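Local coordinates for protein MAU2 chromatid cohesion factor homolog (Saccharomyces cerevisiae, PDB 4XDN) that forms a complex with SCC2 that is required for cohesin to associate with chromosomes, and so takes part in sister chromatid cohesion, at residues F102-K113 against E133-R144. Residues are numbered along the deposited sequence; the frame is centred on the assembly and turned at random.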
# COMPACT_ATOMS: atom_id res chain seq x y z
N PHE A 102 -10.43 9.55 24.28
CA PHE A 102 -9.57 10.54 23.65
C PHE A 102 -9.83 11.94 24.19
O PHE A 102 -8.89 12.71 24.39
CB PHE A 102 -9.77 10.52 22.13
CG PHE A 102 -9.54 9.16 21.51
CD1 PHE A 102 -8.44 8.39 21.88
CD2 PHE A 102 -10.42 8.65 20.57
CE1 PHE A 102 -8.23 7.15 21.32
CE2 PHE A 102 -10.21 7.40 20.01
CZ PHE A 102 -9.11 6.65 20.38
N ASP A 103 -11.09 12.27 24.44
CA ASP A 103 -11.45 13.55 25.03
C ASP A 103 -10.81 13.70 26.41
O ASP A 103 -10.33 14.78 26.76
CB ASP A 103 -12.97 13.70 25.14
CG ASP A 103 -13.64 13.85 23.79
OD1 ASP A 103 -12.93 14.12 22.80
OD2 ASP A 103 -14.88 13.71 23.72
N LEU A 104 -10.82 12.62 27.18
CA LEU A 104 -10.22 12.62 28.51
C LEU A 104 -8.73 12.87 28.42
O LEU A 104 -8.17 13.67 29.18
CB LEU A 104 -10.49 11.28 29.21
CG LEU A 104 -9.87 11.09 30.59
CD1 LEU A 104 -10.42 12.10 31.59
CD2 LEU A 104 -10.10 9.67 31.07
N ALA A 105 -8.07 12.17 27.50
CA ALA A 105 -6.65 12.35 27.28
C ALA A 105 -6.35 13.80 26.92
O ALA A 105 -5.40 14.39 27.43
CB ALA A 105 -6.17 11.42 26.18
N GLU A 106 -7.17 14.36 26.04
CA GLU A 106 -6.98 15.72 25.56
C GLU A 106 -7.11 16.73 26.69
O GLU A 106 -6.40 17.74 26.72
CB GLU A 106 -7.98 16.03 24.45
CG GLU A 106 -7.75 17.36 23.76
CD GLU A 106 -8.62 17.54 22.53
OE1 GLU A 106 -9.58 16.77 22.36
OE2 GLU A 106 -8.34 18.46 21.73
N LEU A 107 -8.02 16.47 27.63
CA LEU A 107 -8.22 17.36 28.77
C LEU A 107 -6.99 17.37 29.67
O LEU A 107 -6.60 18.42 30.19
CB LEU A 107 -9.46 16.96 29.57
CG LEU A 107 -10.82 17.35 29.00
CD1 LEU A 107 -11.93 16.81 29.89
CD2 LEU A 107 -10.96 18.87 28.87
N TYR A 108 -6.39 16.20 29.86
CA TYR A 108 -5.21 16.09 30.70
C TYR A 108 -4.03 16.85 30.09
O TYR A 108 -3.32 17.57 30.79
CB TYR A 108 -4.83 14.62 30.91
CG TYR A 108 -5.66 13.93 31.98
CD1 TYR A 108 -5.62 14.36 33.30
CD2 TYR A 108 -6.47 12.85 31.66
CE1 TYR A 108 -6.37 13.73 34.27
CE2 TYR A 108 -7.22 12.22 32.63
CZ TYR A 108 -7.17 12.66 33.93
OH TYR A 108 -7.91 12.03 34.89
N ILE A 109 -3.82 16.67 28.79
CA ILE A 109 -2.71 17.33 28.11
C ILE A 109 -2.93 18.84 28.04
O ILE A 109 -2.00 19.61 28.25
CB ILE A 109 -2.51 16.76 26.69
CG1 ILE A 109 -2.26 15.26 26.74
CG2 ILE A 109 -1.35 17.46 25.98
CD1 ILE A 109 -1.03 14.85 27.55
N SER A 110 -4.16 19.24 27.73
CA SER A 110 -4.50 20.66 27.68
C SER A 110 -4.27 21.32 29.04
O SER A 110 -3.72 22.42 29.12
CB SER A 110 -5.95 20.86 27.24
OG SER A 110 -6.14 20.42 25.91
N SER A 111 -4.69 20.64 30.09
CA SER A 111 -4.48 21.12 31.45
C SER A 111 -2.99 21.22 31.76
O SER A 111 -2.53 22.22 32.30
CB SER A 111 -5.15 20.19 32.47
OG SER A 111 -6.56 20.28 32.38
N LEU A 112 -2.25 20.18 31.40
CA LEU A 112 -0.81 20.16 31.63
C LEU A 112 -0.13 21.31 30.90
O LEU A 112 0.71 22.01 31.46
CB LEU A 112 -0.21 18.83 31.17
CG LEU A 112 1.29 18.65 31.38
CD1 LEU A 112 1.64 18.68 32.87
CD2 LEU A 112 1.76 17.36 30.75
N LYS A 113 -0.51 21.51 29.64
CA LYS A 113 0.05 22.57 28.81
C LYS A 113 -0.09 23.94 29.48
O LYS A 113 0.88 24.68 29.58
CB LYS A 113 -0.63 22.58 27.44
CG LYS A 113 -0.20 23.73 26.54
CD LYS A 113 -0.97 23.73 25.23
CE LYS A 113 -0.81 25.05 24.49
NZ LYS A 113 -1.55 25.06 23.20
N GLU A 133 2.06 19.44 22.61
CA GLU A 133 1.58 19.81 21.29
C GLU A 133 1.60 18.62 20.34
O GLU A 133 0.72 18.46 19.50
CB GLU A 133 2.41 20.96 20.71
CG GLU A 133 2.27 22.28 21.46
CD GLU A 133 0.88 22.87 21.38
OE1 GLU A 133 0.14 22.55 20.43
OE2 GLU A 133 0.52 23.66 22.27
N PHE A 134 2.62 17.77 20.48
CA PHE A 134 2.74 16.59 19.65
C PHE A 134 1.59 15.62 19.94
O PHE A 134 0.98 15.08 19.03
CB PHE A 134 4.09 15.91 19.88
CG PHE A 134 4.46 14.93 18.80
CD1 PHE A 134 5.04 15.37 17.62
CD2 PHE A 134 4.24 13.57 18.97
CE1 PHE A 134 5.38 14.48 16.62
CE2 PHE A 134 4.58 12.67 17.97
CZ PHE A 134 5.15 13.12 16.80
N LEU A 135 1.30 15.42 21.22
CA LEU A 135 0.17 14.58 21.60
C LEU A 135 -1.14 15.17 21.09
O LEU A 135 -2.01 14.45 20.61
CB LEU A 135 0.12 14.41 23.12
CG LEU A 135 1.26 13.60 23.75
CD1 LEU A 135 1.19 13.68 25.27
CD2 LEU A 135 1.21 12.16 23.29
N LEU A 136 -1.27 16.49 21.20
CA LEU A 136 -2.50 17.18 20.83
C LEU A 136 -2.73 17.22 19.32
O LEU A 136 -3.87 17.14 18.85
CB LEU A 136 -2.48 18.61 21.37
CG LEU A 136 -3.49 19.07 22.43
CD1 LEU A 136 -3.84 18.00 23.44
CD2 LEU A 136 -2.92 20.29 23.15
N LEU A 137 -1.64 17.33 18.56
CA LEU A 137 -1.74 17.60 17.12
C LEU A 137 -1.42 16.37 16.26
O LEU A 137 -1.83 16.31 15.10
CB LEU A 137 -0.81 18.75 16.76
CG LEU A 137 -1.08 20.07 17.48
CD1 LEU A 137 0.02 21.07 17.19
CD2 LEU A 137 -2.44 20.65 17.10
N HIS A 138 -0.68 15.41 16.82
CA HIS A 138 -0.26 14.23 16.07
C HIS A 138 -0.88 12.94 16.61
O HIS A 138 -1.63 12.27 15.91
CB HIS A 138 1.26 14.12 16.06
CG HIS A 138 1.78 12.90 15.37
ND1 HIS A 138 2.04 11.72 16.04
CD2 HIS A 138 2.10 12.67 14.07
CE1 HIS A 138 2.49 10.82 15.18
NE2 HIS A 138 2.54 11.38 13.98
N ASP A 139 -0.56 12.60 17.86
CA ASP A 139 -0.97 11.31 18.40
C ASP A 139 -2.48 11.19 18.55
O ASP A 139 -3.07 10.21 18.09
CB ASP A 139 -0.30 11.06 19.76
CG ASP A 139 1.15 10.64 19.63
OD1 ASP A 139 1.83 11.11 18.70
OD2 ASP A 139 1.60 9.83 20.46
N LEU A 140 -3.11 12.17 19.18
CA LEU A 140 -4.54 12.07 19.48
C LEU A 140 -5.40 12.09 18.21
O LEU A 140 -6.29 11.26 18.07
CB LEU A 140 -4.97 13.20 20.42
CG LEU A 140 -4.91 12.84 21.91
CD1 LEU A 140 -5.03 14.09 22.79
CD2 LEU A 140 -6.01 11.85 22.27
N PRO A 141 -5.14 13.03 17.29
CA PRO A 141 -5.91 13.04 16.04
C PRO A 141 -5.76 11.75 15.22
O PRO A 141 -6.75 11.28 14.65
CB PRO A 141 -5.33 14.23 15.27
CG PRO A 141 -4.82 15.14 16.34
CD PRO A 141 -4.28 14.23 17.40
N LEU A 142 -4.55 11.19 15.17
CA LEU A 142 -4.31 9.98 14.39
C LEU A 142 -5.06 8.78 14.97
O LEU A 142 -5.62 7.97 14.23
CB LEU A 142 -2.82 9.67 14.32
CG LEU A 142 -2.00 10.52 13.35
CD1 LEU A 142 -0.51 10.22 13.51
CD2 LEU A 142 -2.43 10.28 11.90
N MET A 143 -5.07 8.67 16.30
CA MET A 143 -5.79 7.59 16.96
C MET A 143 -7.30 7.78 16.82
O MET A 143 -8.03 6.81 16.60
CB MET A 143 -5.41 7.50 18.44
CG MET A 143 -4.21 6.61 18.75
SD MET A 143 -4.34 4.91 18.17
CE MET A 143 -6.07 4.56 18.44
N ARG A 144 -7.75 9.02 16.97
CA ARG A 144 -9.15 9.36 16.73
C ARG A 144 -9.57 8.92 15.33
O ARG A 144 -10.61 8.28 15.16
CB ARG A 144 -9.37 10.87 16.88
CG ARG A 144 -9.50 11.37 18.31
CD ARG A 144 -9.74 12.87 18.31
NE ARG A 144 -10.56 13.30 19.44
CZ ARG A 144 -10.10 13.91 20.54
NH1 ARG A 144 -8.80 14.17 20.68
NH2 ARG A 144 -10.94 14.26 21.50
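R144 reaches across to the start of helix 102-119 and brings its NH2 to both D103 OD1 and E106 OE1. D103 OD1 meets NH2 at the edge of the guanidinium, near its plane; the modelled R144 NH2 to D103 OD1 separation of 2.4 Å is too short to be taken literally, so the exact bond is doubtful. E106 completes the network: its OE1 accepts weak, bent bonds from R144 NH2 at 3.0 Å and from NH1 at 3.2 Å, the carboxylate plane turned 66° from the guanidinium. E106 gets there with CG anti to its backbone N (chi1 -172°) and the chain extended beyond. One face of the guanidinium lies over F102 CB, while R144 CG rests against CD2 of the F102 ring.

K113, fully extended, forms a salt bridge from NZ to the syn side of E133 OE2 at 2.7 Å, but OE2 sits beside the CE-NZ bond, not off its end, so directionality is poor. Between the charges the two nearly antiparallel helices (154°) meet through leucines: L140 CD2 against A105 CB, L136 CD1 against I109 CG2 at 3.6 Å, and L135 CD1 tight on I109 CD1. E106 O takes both S110 N and S110 OG (2.8 Å), from opposite faces of its plane. In this helical part of the cohesin loading factor, R144 thus draws on two acidic side chains of one helix, while D103 OD2 also bonds a basic side chain of another protein's chain, linking the network to that partner.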